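Local atomic coordinates of DNA-entry nuclease inhibitor (Bacillus subtilis subsp. subtilis, PDB entry 4MQD), a protein that inhibits the DNA-degrading activity of the DNA-entry nuclease and plays a role in the competence of cells for transformation. Residues Y75-T80 against C113-A118. Numbering follows the deposited sequence.
Sequences YEKKVT and CWTVPA
V79 and C113 form a hydrogen-bonded pair in an antiparallel beta ladder at the margin of a mixed five-stranded sheet. Strand 77-85 is outermost within the chain; strand 107-116 runs against it. The bond from C113 N to V79 O is short, 2.7 Å, in the carbonyl plane. The return bond, V79 N to C113 O, is 3.1 Å, with its donor tilted from the plane of the C113 carbonyl. T115 N binds K77 O at 2.9 Å. V79, C113 and T115 are buried.

The face bearing K78 and W114 is more exposed, yet its side chains pack tightly round the indole. The indole edge of W114 meets the ring face of Y75, with planes at 69° and CD1 of W114 3.6 Å from CD1 of Y75. The tyrosine CG stands between its backbone N and carbonyl carbon (chi1 60°), which turns a ring face toward the indole edge. K78 is extended and lies alongside the indole, its CD 3.6 Å from W114 NE1. With an alanine in place of W114, the Y75 ring would probably lose its edge-on partner and the K78 methylenes the indole they run along. The Y75 ring also meets Y17 of the second subunit.

E76 and K78 form the solvent side. E76 OE1 hydrogen-bonds to Q55 and sits 3.4 Å from CG of P117; E76 N donates almost straight to T115 O at 2.9 Å.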
loop_
_atom_site.group_PDB
_atom_site.type_symbol
_atom_site.label_atom_id
_atom_site.label_comp_id
_atom_site.label_asym_id
_atom_site.label_seq_id
_atom_site.Cartn_x
_atom_site.Cartn_y
_atom_site.Cartn_z
ATOM N N TYR A 75 -1.325 -4.904 -3.428
ATOM C CA TYR A 75 -1.161 -5.092 -4.872
ATOM C C TYR A 75 -0.554 -6.455 -5.199
ATOM O O TYR A 75 0.068 -7.087 -4.346
ATOM C CB TYR A 75 -0.288 -3.985 -5.472
ATOM C CG TYR A 75 1.113 -3.906 -4.903
ATOM C CD1 TYR A 75 1.379 -3.157 -3.758
ATOM C CD2 TYR A 75 2.177 -4.562 -5.519
ATOM C CE1 TYR A 75 2.659 -3.071 -3.239
ATOM C CE2 TYR A 75 3.461 -4.483 -5.006
ATOM C CZ TYR A 75 3.697 -3.736 -3.867
ATOM O OH TYR A 75 4.968 -3.653 -3.353
ATOM N N GLU A 76 -0.744 -6.896 -6.440
ATOM C CA GLU A 76 -0.180 -8.157 -6.920
ATOM C C GLU A 76 0.909 -7.963 -7.979
ATOM O O GLU A 76 1.558 -8.928 -8.382
ATOM C CB GLU A 76 -1.293 -9.050 -7.464
ATOM C CG GLU A 76 -2.224 -9.574 -6.383
ATOM C CD GLU A 76 -3.034 -10.777 -6.824
ATOM O OE1 GLU A 76 -3.272 -10.938 -8.041
ATOM O OE2 GLU A 76 -3.441 -11.564 -5.945
ATOM N N LYS A 77 1.111 -6.722 -8.416
ATOM C CA LYS A 77 2.144 -6.400 -9.396
ATOM C C LYS A 77 2.518 -4.926 -9.290
ATOM O O LYS A 77 1.644 -4.067 -9.172
ATOM C CB LYS A 77 1.647 -6.709 -10.810
ATOM C CG LYS A 77 2.683 -6.553 -11.916
ATOM C CD LYS A 77 3.836 -7.531 -11.758
ATOM C CE LYS A 77 4.542 -7.794 -13.079
ATOM N NZ LYS A 77 5.593 -8.839 -12.938
ATOM N N LYS A 78 3.818 -4.649 -9.322
ATOM C CA LYS A 78 4.332 -3.285 -9.358
ATOM C C LYS A 78 5.303 -3.169 -10.523
ATOM O O LYS A 78 6.260 -3.937 -10.619
ATOM C CB LYS A 78 5.041 -2.937 -8.050
ATOM C CG LYS A 78 5.585 -1.517 -7.999
ATOM C CD LYS A 78 6.268 -1.227 -6.673
ATOM C CE LYS A 78 6.845 0.179 -6.650
ATOM N NZ LYS A 78 7.476 0.507 -5.341
ATOM N N VAL A 79 5.048 -2.212 -11.408
ATOM C CA VAL A 79 5.902 -1.972 -12.562
ATOM C C VAL A 79 6.265 -0.496 -12.598
ATOM O O VAL A 79 5.378 0.352 -12.583
ATOM C CB VAL A 79 5.187 -2.351 -13.873
ATOM C CG1 VAL A 79 6.176 -2.375 -15.028
ATOM C CG2 VAL A 79 4.498 -3.703 -13.734
ATOM N N THR A 80 7.561 -0.198 -12.642
ATOM C CA THR A 80 8.050 1.177 -12.729
ATOM C C THR A 80 8.854 1.361 -14.014
ATOM O O THR A 80 9.831 0.651 -14.246
ATOM C CB THR A 80 8.918 1.545 -11.510
ATOM O OG1 THR A 80 8.139 1.409 -10.314
ATOM C CG2 THR A 80 9.432 2.980 -11.617
ATOM N N CYS A 113 2.976 1.544 -12.062
ATOM C CA CYS A 113 1.633 0.974 -12.143
ATOM C C CYS A 113 1.475 -0.170 -11.143
ATOM O O CYS A 113 2.181 -1.178 -11.228
ATOM C CB CYS A 113 1.347 0.463 -13.557
ATOM S SG CYS A 113 -0.304 -0.253 -13.771
ATOM N N TRP A 114 0.553 -0.005 -10.198
ATOM C CA TRP A 114 0.219 -1.060 -9.248
ATOM C C TRP A 114 -1.052 -1.763 -9.698
ATOM O O TRP A 114 -2.055 -1.105 -9.987
ATOM C CB TRP A 114 -0.015 -0.493 -7.846
ATOM C CG TRP A 114 1.202 0.014 -7.141
ATOM C CD1 TRP A 114 2.025 -0.693 -6.311
ATOM C CD2 TRP A 114 1.710 1.349 -7.166
ATOM N NE1 TRP A 114 3.024 0.119 -5.831
ATOM C CE2 TRP A 114 2.853 1.379 -6.338
ATOM C CE3 TRP A 114 1.312 2.523 -7.813
ATOM C CZ2 TRP A 114 3.605 2.539 -6.142
ATOM C CZ3 TRP A 114 2.058 3.676 -7.617
ATOM C CH2 TRP A 114 3.193 3.674 -6.790
ATOM N N THR A 115 -1.010 -3.093 -9.748
ATOM C CA THR A 115 -2.195 -3.897 -10.033
ATOM C C THR A 115 -2.879 -4.278 -8.722
ATOM O O THR A 115 -2.309 -5.009 -7.910
ATOM C CB THR A 115 -1.836 -5.178 -10.810
ATOM O OG1 THR A 115 -1.237 -4.823 -12.063
ATOM C CG2 THR A 115 -3.077 -6.025 -11.069
ATOM N N VAL A 116 -4.095 -3.770 -8.525
ATOM C CA VAL A 116 -4.888 -4.041 -7.325
ATOM C C VAL A 116 -6.174 -4.768 -7.727
ATOM O O VAL A 116 -7.148 -4.128 -8.132
ATOM C CB VAL A 116 -5.243 -2.735 -6.579
ATOM C CG1 VAL A 116 -5.932 -3.042 -5.253
ATOM C CG2 VAL A 116 -3.994 -1.892 -6.359
ATOM N N PRO A 117 -6.187 -6.112 -7.625
ATOM C CA PRO A 117 -7.385 -6.869 -8.007
ATOM C C PRO A 117 -8.612 -6.507 -7.172
ATOM O O PRO A 117 -8.472 -6.022 -6.048
ATOM C CB PRO A 117 -6.987 -8.331 -7.762
ATOM C CG PRO A 117 -5.504 -8.337 -7.650
ATOM C CD PRO A 117 -5.102 -6.988 -7.149
ATOM N N ALA A 118 -9.797 -6.753 -7.728
ATOM C CA ALA A 118 -11.073 -6.415 -7.081
ATOM C C ALA A 118 -11.117 -6.825 -5.611
ATOM O O ALA A 118 -11.569 -6.061 -4.756
ATOM C CB ALA A 118 -12.225 -7.068 -7.832
#